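Local structure of serine racemase (Enterococcus faecalis, 4ECL) at residues L33-K38 against V222-V227; Y42-Y47 against R242-L247; R290-G295 against E351-I356; R304-V309 against T322-V327. The protein is a cytoplasmic bacterial enzyme domain of the alanine racemase family, combining a TIM-type barrel with a beta-rich C-terminal domain in a two-chain assembly. All blocks are in the same frame, centred on the assembly; numbering follows the deposited sequence.

Contact 1: residues L33-K38 against V222-V227; sequences LMAVVK and VALYGV. With SO4 (sulfate ion), chain G.
Leu-224 and Tyr-225, on the turn that follows barrel strand 217-220, reach across to strand 32-36 and the loop just beyond it, within the TIM-type barrel domain of the alanine racemase fold, at the end of strand 32-36. The turn opens at Val-222, whose amide N donates to O3 of a sulfate ion at 3.0 Å with a fairly straight N-H...O angle of 158°. Val-222 CG1 lies alongside the same O3 at 3.6 Å. Ser-204 OG and Gly-221 N also bind the ion. Ala-223 continues the turn with its N bonded to Ser-204 OG. Leu-224 then aims its side chain at the strand. Its CG lies opposite the backbone N (chi1 179°), which carries the CD2 methyl to 3.9 Å from Ala-35 CB; Leu-53, Leu-16 and Val-20 complete this apolar cluster between the barrel strand and its flanking helices. Tyr-225 follows and reaches the end of the strand, its ring stacked with that of His-44. Only the far end of its side chain touches 33-38, crossing Val-37 at about a right angle with OH 3.8 Å from Val-37 CG1. The buried hydroxyl is satisfied by the strand: Tyr-225 OH donates to Val-36 O at 3.0 Å, with a C=O...O angle of 138° and the donor tilted moderately from the carbonyl plane, while the carbonyl oxygen sits at the edge of the phenol ring.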
loop_
_atom_site.group_PDB
_atom_site.type_symbol
_atom_site.label_atom_id
_atom_site.label_comp_id
_atom_site.label_asym_id
_atom_site.label_seq_id
_atom_site.Cartn_x
_atom_site.Cartn_y
_atom_site.Cartn_z
ATOM N N LEU A 33 1.773 -15.936 24.416
ATOM C CA LEU A 33 1.883 -15.485 23.041
ATOM C C LEU A 33 1.273 -14.088 22.909
ATOM O O LEU A 33 0.096 -13.885 23.220
ATOM C CB LEU A 33 1.195 -16.498 22.103
ATOM C CG LEU A 33 1.441 -16.335 20.604
ATOM C CD1 LEU A 33 1.254 -17.671 19.869
ATOM C CD2 LEU A 33 0.518 -15.262 20.010
HETATM N N MSE A 34 2.082 -13.119 22.479
HETATM C CA MSE A 34 1.545 -11.789 22.168
HETATM C C MSE A 34 1.471 -11.617 20.658
HETATM O O MSE A 34 2.493 -11.445 19.979
HETATM C CB MSE A 34 2.381 -10.660 22.788
HETATM C CG MSE A 34 1.754 -9.290 22.565
HETATM SE SE MSE A 34 2.742 -7.806 23.346
HETATM C CE MSE A 34 2.104 -7.927 25.191
ATOM N N ALA A 35 0.255 -11.682 20.129
ATOM C CA ALA A 35 0.082 -11.691 18.698
ATOM C C ALA A 35 0.218 -10.261 18.188
ATOM O O ALA A 35 -0.518 -9.364 18.603
ATOM C CB ALA A 35 -1.272 -12.277 18.341
ATOM N N VAL A 36 1.180 -10.052 17.300
ATOM C CA VAL A 36 1.408 -8.735 16.737
ATOM C C VAL A 36 0.480 -8.546 15.532
ATOM O O VAL A 36 0.677 -9.181 14.485
ATOM C CB VAL A 36 2.865 -8.604 16.295
ATOM C CG1 VAL A 36 3.111 -7.231 15.669
ATOM C CG2 VAL A 36 3.790 -8.836 17.490
ATOM N N VAL A 37 -0.538 -7.696 15.677
ATOM C CA VAL A 37 -1.562 -7.573 14.632
ATOM C C VAL A 37 -1.605 -6.183 13.979
ATOM O O VAL A 37 -2.606 -5.797 13.378
ATOM C CB VAL A 37 -2.965 -7.967 15.163
ATOM C CG1 VAL A 37 -3.010 -9.469 15.471
ATOM C CG2 VAL A 37 -3.337 -7.165 16.409
ATOM N N LYS A 38 -0.509 -5.440 14.109
ATOM C CA LYS A 38 -0.388 -4.113 13.511
ATOM C C LYS A 38 -0.399 -4.196 11.982
ATOM O O LYS A 38 -0.167 -5.266 11.417
ATOM C CB LYS A 38 0.902 -3.448 13.977
ATOM C CG LYS A 38 2.130 -4.264 13.706
ATOM C CD LYS A 38 3.387 -3.618 14.259
ATOM C CE LYS A 38 4.620 -4.354 13.769
ATOM N NZ LYS A 38 5.890 -3.694 14.166
ATOM N N VAL A 222 5.737 -12.318 11.970
ATOM C CA VAL A 222 5.779 -13.136 10.758
ATOM C C VAL A 222 5.571 -14.632 11.006
ATOM O O VAL A 222 4.912 -15.295 10.209
ATOM C CB VAL A 222 7.079 -12.928 9.939
ATOM C CG1 VAL A 222 7.130 -11.527 9.369
ATOM C CG2 VAL A 222 8.329 -13.228 10.799
ATOM N N ALA A 223 6.115 -15.161 12.104
ATOM C CA ALA A 223 5.976 -16.587 12.391
ATOM C C ALA A 223 4.511 -16.961 12.551
ATOM O O ALA A 223 4.081 -18.033 12.117
ATOM C CB ALA A 223 6.776 -16.988 13.650
ATOM N N LEU A 224 3.742 -16.078 13.177
ATOM C CA LEU A 224 2.326 -16.339 13.383
ATOM C C LEU A 224 1.613 -16.523 12.038
ATOM O O LEU A 224 0.655 -17.297 11.920
ATOM C CB LEU A 224 1.705 -15.186 14.157
ATOM C CG LEU A 224 0.214 -15.257 14.467
ATOM C CD1 LEU A 224 -0.048 -16.304 15.502
ATOM C CD2 LEU A 224 -0.324 -13.900 14.917
ATOM N N TYR A 225 2.106 -15.831 11.020
ATOM C CA TYR A 225 1.474 -15.859 9.702
ATOM C C TYR A 225 2.081 -16.924 8.788
ATOM O O TYR A 225 1.700 -17.067 7.624
ATOM C CB TYR A 225 1.519 -14.460 9.072
ATOM C CG TYR A 225 0.874 -13.421 9.965
ATOM C CD1 TYR A 225 -0.492 -13.458 10.223
ATOM C CD2 TYR A 225 1.627 -12.427 10.571
ATOM C CE1 TYR A 225 -1.097 -12.523 11.045
ATOM C CE2 TYR A 225 1.032 -11.482 11.398
ATOM C CZ TYR A 225 -0.332 -11.538 11.629
ATOM O OH TYR A 225 -0.937 -10.614 12.457
ATOM N N GLY A 226 3.032 -17.674 9.326
ATOM C CA GLY A 226 3.530 -18.864 8.656
ATOM C C GLY A 226 4.480 -18.546 7.527
ATOM O O GLY A 226 4.679 -19.341 6.606
ATOM N N VAL A 227 5.068 -17.363 7.594
ATOM C CA VAL A 227 6.038 -16.946 6.604
ATOM C C VAL A 227 7.298 -16.522 7.343
ATOM O O VAL A 227 7.218 -15.956 8.437
ATOM C CB VAL A 227 5.484 -15.777 5.794
ATOM C CG1 VAL A 227 4.370 -16.260 4.891
ATOM C CG2 VAL A 227 4.939 -14.709 6.728
HETATM S S SO4 G . 8.305 -10.107 13.806
HETATM O O1 SO4 G . 8.174 -8.852 14.554
HETATM O O2 SO4 G . 7.865 -11.218 14.651
HETATM O O3 SO4 G . 7.463 -10.014 12.617
HETATM O O4 SO4 G . 9.694 -10.288 13.395
#

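Contact 2: residues Y42-Y47 against R242-L247; sequences YGHGMY and RPVLSL. With SO4 (sulfate ion), chain G.
His-44 buries the largest share of this contact, its imidazole packed against Leu-245 by one face and Val-244 by its edge. Leu-245, the first residue of strand 245-257, covers that face in a CH-pi contact: its CD1 stands 4.0 Å from the ring centroid of His-44 and only 3° off the normal, practically over the centre. The CB of Leu-245 adds a second touch nearer the rim, 3.4 Å from His-44 NE2. With CG of Leu-245 opposite its backbone N (chi1 -179°), the CD1 branch lies over the imidazole. Val-244 comes from another direction, at the ring edge and at about a right angle, where its CG1 lies 3.8 Å from His-44 CD2. Both ring nitrogens have partners. A water in the ring plane lies 2.7 Å from His-44 NE2 and accepts from Leu-245 N at 2.9 Å, tying the side chain to the opposing backbone. ND1 of His-44 makes weak bonds to Tyr-42 O, at 3.0 Å, and to Ala-41 O, which may help fix the ring's rotation. Tyr-42 itself points elsewhere, donating from OH to sulfate O3 at 2.9 Å. Ile-11 of strand 7-11 packs on both His-44 and Val-244. Segment 42-47, leading into barrel helix 46-55, thus meets the first strand after the barrel, an arrangement characteristic of the junction between the TIM-type barrel and the beta-rich C-terminal domain in the alanine racemase fold.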
loop_
_atom_site.group_PDB
_atom_site.type_symbol
_atom_site.label_atom_id
_atom_site.label_comp_id
_atom_site.label_asym_id
_atom_site.label_seq_id
_atom_site.Cartn_x
_atom_site.Cartn_y
_atom_site.Cartn_z
ATOM N N TYR A 42 -0.418 -7.530 9.474
ATOM C CA TYR A 42 0.546 -7.779 8.411
ATOM C C TYR A 42 -0.170 -8.058 7.096
ATOM O O TYR A 42 0.241 -8.939 6.326
ATOM C CB TYR A 42 1.455 -8.946 8.766
ATOM C CG TYR A 42 2.523 -8.645 9.798
ATOM C CD1 TYR A 42 2.218 -7.994 10.986
ATOM C CD2 TYR A 42 3.832 -9.055 9.596
ATOM C CE1 TYR A 42 3.208 -7.725 11.943
ATOM C CE2 TYR A 42 4.827 -8.810 10.549
ATOM C CZ TYR A 42 4.511 -8.137 11.716
ATOM O OH TYR A 42 5.501 -7.900 12.649
ATOM N N GLY A 43 -1.262 -7.330 6.869
ATOM C CA GLY A 43 -2.000 -7.397 5.618
ATOM C C GLY A 43 -3.065 -8.481 5.564
ATOM O O GLY A 43 -3.831 -8.552 4.612
ATOM N N HIS A 44 -3.131 -9.311 6.598
ATOM C CA HIS A 44 -4.040 -10.451 6.618
ATOM C C HIS A 44 -5.473 -10.049 6.936
ATOM O O HIS A 44 -6.393 -10.857 6.820
ATOM C CB HIS A 44 -3.562 -11.479 7.650
ATOM C CG HIS A 44 -2.304 -12.180 7.250
ATOM N ND1 HIS A 44 -1.094 -11.532 7.153
ATOM C CD2 HIS A 44 -2.072 -13.469 6.908
ATOM C CE1 HIS A 44 -0.168 -12.391 6.764
ATOM N NE2 HIS A 44 -0.735 -13.571 6.609
ATOM N N GLY A 45 -5.665 -8.805 7.345
ATOM C CA GLY A 45 -6.973 -8.364 7.795
ATOM C C GLY A 45 -7.054 -8.396 9.307
ATOM O O GLY A 45 -7.141 -9.461 9.909
HETATM N N MSE A 46 -7.032 -7.224 9.932
HETATM C CA MSE A 46 -6.997 -7.162 11.383
HETATM C C MSE A 46 -8.283 -7.674 12.017
HETATM O O MSE A 46 -8.244 -8.341 13.051
HETATM C CB MSE A 46 -6.677 -5.746 11.884
HETATM C CG MSE A 46 -6.021 -5.751 13.264
HETATM SE SE MSE A 46 -5.664 -3.983 13.967
HETATM C CE MSE A 46 -4.536 -3.300 12.533
ATOM N N TYR A 47 -9.419 -7.378 11.395
ATOM C CA TYR A 47 -10.702 -7.820 11.936
ATOM C C TYR A 47 -10.797 -9.344 11.906
ATOM O O TYR A 47 -11.114 -9.988 12.909
ATOM C CB TYR A 47 -11.865 -7.202 11.156
ATOM C CG TYR A 47 -13.224 -7.681 11.625
ATOM C CD1 TYR A 47 -13.701 -7.337 12.879
ATOM C CD2 TYR A 47 -14.028 -8.474 10.816
ATOM C CE1 TYR A 47 -14.935 -7.765 13.324
ATOM C CE2 TYR A 47 -15.273 -8.912 11.254
ATOM C CZ TYR A 47 -15.719 -8.554 12.513
ATOM O OH TYR A 47 -16.950 -8.976 12.970
ATOM N N ARG A 242 2.792 -22.902 8.914
ATOM C CA ARG A 242 2.093 -23.030 7.641
ATOM C C ARG A 242 1.535 -21.678 7.174
ATOM O O ARG A 242 0.985 -20.934 7.982
ATOM C CB ARG A 242 0.998 -24.087 7.748
ATOM C CG ARG A 242 1.553 -25.471 8.116
ATOM C CD ARG A 242 0.482 -26.539 8.211
ATOM N NE ARG A 242 1.053 -27.807 8.656
ATOM C CZ ARG A 242 0.366 -28.764 9.271
ATOM N NH1 ARG A 242 -0.927 -28.604 9.528
ATOM N NH2 ARG A 242 0.979 -29.880 9.643
ATOM N N PRO A 243 1.672 -21.366 5.869
ATOM C CA PRO A 243 1.266 -20.052 5.342
ATOM C C PRO A 243 -0.233 -19.811 5.495
ATOM O O PRO A 243 -1.049 -20.688 5.184
ATOM C CB PRO A 243 1.635 -20.133 3.854
ATOM C CG PRO A 243 1.688 -21.601 3.541
ATOM C CD PRO A 243 2.183 -22.253 4.808
ATOM N N VAL A 244 -0.580 -18.630 5.990
ATOM C CA VAL A 244 -1.968 -18.276 6.252
ATOM C C VAL A 244 -2.620 -17.544 5.070
ATOM O O VAL A 244 -3.814 -17.732 4.785
ATOM C CB VAL A 244 -2.069 -17.412 7.530
ATOM C CG1 VAL A 244 -3.491 -16.892 7.737
ATOM C CG2 VAL A 244 -1.600 -18.214 8.746
ATOM N N LEU A 245 -1.834 -16.715 4.381
ATOM C CA LEU A 245 -2.387 -15.840 3.347
ATOM C C LEU A 245 -2.240 -16.367 1.927
ATOM O O LEU A 245 -1.166 -16.816 1.526
ATOM C CB LEU A 245 -1.749 -14.448 3.440
ATOM C CG LEU A 245 -2.189 -13.358 2.457
ATOM C CD1 LEU A 245 -2.114 -11.989 3.124
ATOM C CD2 LEU A 245 -1.329 -13.372 1.184
ATOM N N SER A 246 -3.317 -16.269 1.153
ATOM C CA SER A 246 -3.226 -16.429 -0.291
ATOM C C SER A 246 -3.721 -15.174 -0.984
ATOM O O SER A 246 -4.614 -14.503 -0.473
ATOM C CB SER A 246 -4.067 -17.615 -0.759
ATOM O OG SER A 246 -3.420 -18.822 -0.441
ATOM N N LEU A 247 -3.145 -14.875 -2.146
ATOM C CA LEU A 247 -3.595 -13.757 -2.989
ATOM C C LEU A 247 -4.106 -14.259 -4.343
ATOM O O LEU A 247 -3.379 -14.938 -5.083
ATOM C CB LEU A 247 -2.464 -12.760 -3.204
ATOM C CG LEU A 247 -2.733 -11.572 -4.145
ATOM C CD1 LEU A 247 -3.827 -10.664 -3.607
ATOM C CD2 LEU A 247 -1.451 -10.796 -4.401
HETATM S S SO4 G . 8.305 -10.107 13.806
HETATM O O1 SO4 G . 8.174 -8.852 14.554
HETATM O O2 SO4 G . 7.865 -11.218 14.651
HETATM O O3 SO4 G . 7.463 -10.014 12.617
HETATM O O4 SO4 G . 9.694 -10.288 13.395
HETATM O O HOH W 1 0.613 -15.654 5.499
#

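Contact 3: residues R290-G295 against E351-I356; sequences RNLSCG and ESAESI
A chi1 of 67° sets CG of Asn-291 between its backbone N and carbonyl carbon, directing the amide at Ala-353, while Leu-292 turns its CG opposite the carbonyl carbon and extends CD2 to the same residue. The target is the C-terminal end of helix 346-352, closed by a Schellman motif in which Glu-354, with positive phi, is the C-prime residue. Asn-291 ND2 donates to Ala-353 O at 2.7 Å; the bond is short but bent (133°), and the donor stands above the carbonyl plane. The other amide atom meets carbon: Asn-291 OD1 lies 3.4 Å from Ala-353 CB and is buried here without a polar partner in the model. Beside the amide bond, Leu-292 CD2 wedges against the last turn, 3.6 Å from Ala-353 N and 3.7 Å from Ser-352 CB, while Ser-352 OG turns back to Met-348 O. The contact lies in the beta-rich domain near the dimer interface, where Arg-290 N bonds to Glu-359 of the second subunit. The short 3-10 turn 290-292 is itself tied off: Arg-290 O accepts from Ser-293 N at 3.0 Å and from Ser-293 OG at 2.7 Å, the hydroxyl lying in the carbonyl plane.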
loop_
_atom_site.group_PDB
_atom_site.type_symbol
_atom_site.label_atom_id
_atom_site.label_comp_id
_atom_site.label_asym_id
_atom_site.label_seq_id
_atom_site.Cartn_x
_atom_site.Cartn_y
_atom_site.Cartn_z
ATOM N N ARG A 290 4.905 -3.230 -8.515
ATOM C CA ARG A 290 5.188 -3.002 -9.924
ATOM C C ARG A 290 6.533 -3.583 -10.381
ATOM O O ARG A 290 6.691 -3.934 -11.544
ATOM C CB ARG A 290 5.124 -1.511 -10.232
ATOM C CG ARG A 290 5.171 -1.187 -11.704
ATOM C CD ARG A 290 5.000 0.303 -11.963
ATOM N NE ARG A 290 5.061 0.579 -13.393
ATOM C CZ ARG A 290 6.180 0.866 -14.054
ATOM N NH1 ARG A 290 7.340 0.932 -13.405
ATOM N NH2 ARG A 290 6.137 1.094 -15.363
ATOM N N ASN A 291 7.499 -3.713 -9.474
ATOM C CA ASN A 291 8.803 -4.255 -9.867
ATOM C C ASN A 291 8.777 -5.768 -10.141
ATOM O O ASN A 291 9.777 -6.361 -10.543
ATOM C CB ASN A 291 9.902 -3.876 -8.865
ATOM C CG ASN A 291 9.711 -4.527 -7.506
ATOM O OD1 ASN A 291 8.872 -5.412 -7.340
ATOM N ND2 ASN A 291 10.501 -4.096 -6.523
ATOM N N LEU A 292 7.622 -6.388 -9.940
ATOM C CA LEU A 292 7.419 -7.763 -10.403
ATOM C C LEU A 292 7.149 -7.840 -11.924
ATOM O O LEU A 292 6.968 -8.931 -12.477
ATOM C CB LEU A 292 6.275 -8.416 -9.625
ATOM C CG LEU A 292 6.547 -8.571 -8.131
ATOM C CD1 LEU A 292 5.347 -9.153 -7.387
ATOM C CD2 LEU A 292 7.790 -9.435 -7.935
ATOM N N SER A 293 7.127 -6.679 -12.583
ATOM C CA SER A 293 6.853 -6.578 -14.016
ATOM C C SER A 293 7.784 -7.432 -14.879
ATOM O O SER A 293 8.881 -7.793 -14.455
ATOM C CB SER A 293 6.952 -5.115 -14.480
ATOM O OG SER A 293 5.819 -4.343 -14.102
ATOM N N CYS A 294 7.314 -7.760 -16.087
ATOM C CA CYS A 294 8.127 -8.375 -17.146
ATOM C C CYS A 294 8.846 -9.682 -16.799
ATOM O O CYS A 294 10.059 -9.794 -16.998
ATOM C CB CYS A 294 9.154 -7.374 -17.674
ATOM S SG CYS A 294 8.546 -5.690 -17.734
ATOM N N GLY A 295 8.103 -10.669 -16.306
ATOM C CA GLY A 295 8.676 -11.974 -16.025
ATOM C C GLY A 295 9.355 -12.076 -14.665
ATOM O O GLY A 295 9.899 -13.126 -14.302
ATOM N N GLU A 351 11.198 -12.030 -2.416
ATOM C CA GLU A 351 12.544 -12.067 -2.968
ATOM C C GLU A 351 12.553 -11.526 -4.405
ATOM O O GLU A 351 13.439 -10.763 -4.780
ATOM C CB GLU A 351 13.121 -13.477 -2.898
ATOM C CG GLU A 351 14.549 -13.596 -3.397
ATOM C CD GLU A 351 15.150 -14.974 -3.136
ATOM O OE1 GLU A 351 15.133 -15.423 -1.963
ATOM O OE2 GLU A 351 15.637 -15.611 -4.100
ATOM N N SER A 352 11.546 -11.904 -5.196
ATOM C CA SER A 352 11.437 -11.455 -6.581
ATOM C C SER A 352 11.232 -9.959 -6.655
ATOM O O SER A 352 11.646 -9.325 -7.622
ATOM C CB SER A 352 10.259 -12.137 -7.292
ATOM O OG SER A 352 10.467 -13.524 -7.457
ATOM N N ALA A 353 10.571 -9.404 -5.640
ATOM C CA ALA A 353 10.275 -7.977 -5.599
ATOM C C ALA A 353 11.414 -7.200 -4.953
ATOM O O ALA A 353 11.293 -5.993 -4.722
ATOM C CB ALA A 353 8.976 -7.724 -4.850
ATOM N N GLU A 354 12.512 -7.904 -4.670
ATOM C CA GLU A 354 13.663 -7.332 -3.971
ATOM C C GLU A 354 13.243 -6.665 -2.666
ATOM O O GLU A 354 13.664 -5.556 -2.340
ATOM C CB GLU A 354 14.430 -6.367 -4.874
ATOM C CG GLU A 354 15.206 -7.083 -5.962
ATOM C CD GLU A 354 16.155 -6.168 -6.699
ATOM O OE1 GLU A 354 15.822 -4.974 -6.869
ATOM O OE2 GLU A 354 17.241 -6.644 -7.101
ATOM N N SER A 355 12.409 -7.373 -1.920
ATOM C CA SER A 355 11.807 -6.837 -0.717
ATOM C C SER A 355 11.892 -7.894 0.376
ATOM O O SER A 355 12.712 -8.809 0.310
ATOM C CB SER A 355 10.353 -6.457 -1.015
ATOM O OG SER A 355 9.631 -6.116 0.153
ATOM N N ILE A 356 11.057 -7.761 1.392
ATOM C CA ILE A 356 10.979 -8.762 2.431
ATOM C C ILE A 356 9.523 -9.005 2.716
ATOM O O ILE A 356 8.682 -8.148 2.463
ATOM C CB ILE A 356 11.646 -8.306 3.751
ATOM C CG1 ILE A 356 11.100 -6.947 4.182
ATOM C CG2 ILE A 356 13.161 -8.281 3.625
ATOM C CD1 ILE A 356 11.326 -6.663 5.649
#

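Contact 4: residues R304-V309 against T322-V327; sequences RQAPIV and TDIPNV
The mixed sheet of the beta-rich C-terminal domain is covered at the start of strand 304-309 by Ile-324, from the loop between strands 317-320 and 332-334, which packs on Arg-304 and Ala-306. That strand pairs antiparallel with 298-301 and with 317-320, and the loop after 317-320 returns to 304-309, the partner strand. Ile-324 supplies about half of the buried surface and is the one loop side chain in close contact. Its CG1 lies opposite the carbonyl carbon (chi1 -43°) and the chain then runs on extended (chi2 174°), which carries CD1 against the strand. There the CD1 methyl lies 3.8 Å from Arg-304 CB, and the same methyl is 4.0 Å from Ala-306 CB, whose residue also packs on Val-299 and Val-319 of the neighbouring strands. The backbone between them takes part as well, with Gln-305 O 4.0 Å from Ile-324 CD1, whereas the CB of Gln-305 points away. No hydrogen bond joins the two segments; polar ties lie beside the contact, such as the salt bridge of Asp-323 to Arg-273. Arg-304 serves this contact with its aliphatic root: besides CB, its CG approaches the other branch of the isoleucine, 4.1 Å from Ile-324 CG2.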
loop_
_atom_site.group_PDB
_atom_site.type_symbol
_atom_site.label_atom_id
_atom_site.label_comp_id
_atom_site.label_asym_id
_atom_site.label_seq_id
_atom_site.Cartn_x
_atom_site.Cartn_y
_atom_site.Cartn_z
ATOM N N ARG A 304 -0.595 -24.403 -13.230
ATOM C CA ARG A 304 0.571 -24.175 -14.077
ATOM C C ARG A 304 1.090 -22.742 -13.946
ATOM O O ARG A 304 0.357 -21.830 -13.541
ATOM C CB ARG A 304 0.223 -24.478 -15.535
ATOM C CG ARG A 304 -0.595 -25.751 -15.732
ATOM C CD ARG A 304 0.234 -26.994 -15.470
ATOM N NE ARG A 304 1.361 -27.108 -16.395
ATOM C CZ ARG A 304 2.220 -28.126 -16.404
ATOM N NH1 ARG A 304 2.081 -29.125 -15.538
ATOM N NH2 ARG A 304 3.217 -28.152 -17.281
ATOM N N GLN A 305 2.360 -22.540 -14.278
ATOM C CA GLN A 305 2.953 -21.215 -14.146
ATOM C C GLN A 305 2.665 -20.348 -15.365
ATOM O O GLN A 305 2.887 -20.767 -16.503
ATOM C CB GLN A 305 4.456 -21.322 -13.926
ATOM C CG GLN A 305 4.826 -22.122 -12.706
ATOM C CD GLN A 305 6.316 -22.152 -12.486
ATOM O OE1 GLN A 305 7.073 -21.529 -13.235
ATOM N NE2 GLN A 305 6.753 -22.876 -11.456
ATOM N N ALA A 306 2.159 -19.142 -15.115
ATOM C CA ALA A 306 1.874 -18.184 -16.180
ATOM C C ALA A 306 2.680 -16.928 -15.912
ATOM O O ALA A 306 2.348 -16.163 -15.000
ATOM C CB ALA A 306 0.392 -17.863 -16.221
ATOM N N PRO A 307 3.760 -16.724 -16.680
ATOM C CA PRO A 307 4.650 -15.581 -16.442
ATOM C C PRO A 307 3.932 -14.258 -16.691
ATOM O O PRO A 307 3.120 -14.149 -17.608
ATOM C CB PRO A 307 5.763 -15.773 -17.477
ATOM C CG PRO A 307 5.679 -17.209 -17.887
ATOM C CD PRO A 307 4.244 -17.592 -17.763
ATOM N N ILE A 308 4.216 -13.267 -15.860
ATOM C CA ILE A 308 3.662 -11.945 -16.063
ATOM C C ILE A 308 4.299 -11.327 -17.304
ATOM O O ILE A 308 5.519 -11.367 -17.473
ATOM C CB ILE A 308 3.905 -11.061 -14.845
ATOM C CG1 ILE A 308 3.281 -11.711 -13.606
ATOM C CG2 ILE A 308 3.342 -9.670 -15.093
ATOM C CD1 ILE A 308 3.673 -11.049 -12.304
ATOM N N VAL A 309 3.470 -10.775 -18.185
ATOM C CA VAL A 309 3.969 -10.179 -19.419
ATOM C C VAL A 309 3.734 -8.666 -19.427
ATOM O O VAL A 309 2.657 -8.188 -19.057
ATOM C CB VAL A 309 3.357 -10.854 -20.666
ATOM C CG1 VAL A 309 3.693 -12.335 -20.672
ATOM C CG2 VAL A 309 1.858 -10.675 -20.689
ATOM N N THR A 322 -0.315 -19.279 -22.936
ATOM C CA THR A 322 -0.129 -19.997 -24.193
ATOM C C THR A 322 -0.088 -21.519 -24.004
ATOM O O THR A 322 -0.586 -22.271 -24.844
ATOM C CB THR A 322 1.151 -19.526 -24.926
ATOM O OG1 THR A 322 1.151 -18.097 -25.032
ATOM C CG2 THR A 322 1.226 -20.129 -26.332
ATOM N N ASP A 323 0.484 -21.970 -22.892
ATOM C CA ASP A 323 0.619 -23.403 -22.642
ATOM C C ASP A 323 -0.322 -23.915 -21.549
ATOM O O ASP A 323 -0.036 -24.925 -20.905
ATOM C CB ASP A 323 2.065 -23.752 -22.271
ATOM C CG ASP A 323 3.073 -23.222 -23.274
ATOM O OD1 ASP A 323 2.696 -22.981 -24.435
ATOM O OD2 ASP A 323 4.251 -23.040 -22.897
ATOM N N ILE A 324 -1.436 -23.220 -21.332
ATOM C CA ILE A 324 -2.413 -23.657 -20.334
ATOM C C ILE A 324 -3.815 -23.628 -20.933
ATOM O O ILE A 324 -4.476 -22.593 -20.924
ATOM C CB ILE A 324 -2.408 -22.757 -19.070
ATOM C CG1 ILE A 324 -0.976 -22.430 -18.621
ATOM C CG2 ILE A 324 -3.205 -23.420 -17.949
ATOM C CD1 ILE A 324 -0.899 -21.423 -17.477
ATOM N N PRO A 325 -4.275 -24.764 -21.473
ATOM C CA PRO A 325 -5.572 -24.716 -22.170
ATOM C C PRO A 325 -6.759 -24.464 -21.233
ATOM O O PRO A 325 -7.755 -23.870 -21.653
ATOM C CB PRO A 325 -5.673 -26.084 -22.862
ATOM C CG PRO A 325 -4.637 -26.938 -22.225
ATOM C CD PRO A 325 -3.576 -26.046 -21.641
ATOM N N ASN A 326 -6.641 -24.868 -19.973
ATOM C CA ASN A 326 -7.744 -24.714 -19.037
ATOM C C ASN A 326 -7.831 -23.307 -18.430
ATOM O O ASN A 326 -7.843 -23.144 -17.206
ATOM C CB ASN A 326 -7.632 -25.758 -17.926
ATOM C CG ASN A 326 -8.928 -25.935 -17.161
ATOM O OD1 ASN A 326 -10.022 -25.855 -17.735
ATOM N ND2 ASN A 326 -8.814 -26.171 -15.856
ATOM N N VAL A 327 -7.871 -22.288 -19.281
ATOM C CA VAL A 327 -7.993 -20.915 -18.808
ATOM C C VAL A 327 -9.186 -20.210 -19.441
ATOM O O VAL A 327 -9.262 -20.078 -20.661
ATOM C CB VAL A 327 -6.741 -20.085 -19.121
ATOM C CG1 VAL A 327 -6.876 -18.704 -18.503
ATOM C CG2 VAL A 327 -5.505 -20.772 -18.600
#

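Contacts 1 and 2 are the buried pair, with centres about 10 Å apart, and they adjoin directly: Tyr-225 O of the first probably accepts a hydrogen bond from Val-244 N of the second, and the same sulfate ion touches both. Contact 1 stays within the barrel domain, whereas contact 2 joins the barrel to the mixed sheet that contact 4 also reaches. Contacts 1 and 2 combine aromatic rings with satisfied polar atoms. Contacts 3 and 4 lie farther out, in the C-terminal domain, and are partly exposed: contact 3 pairs one bent amide bond with a leucine wedge, contact 4 has no hydrogen bond across it. Contact 4 is nested within the loop that contact 3 closes, and the carbonyl O of Leu-292 touches Ile-308 CD1 between them.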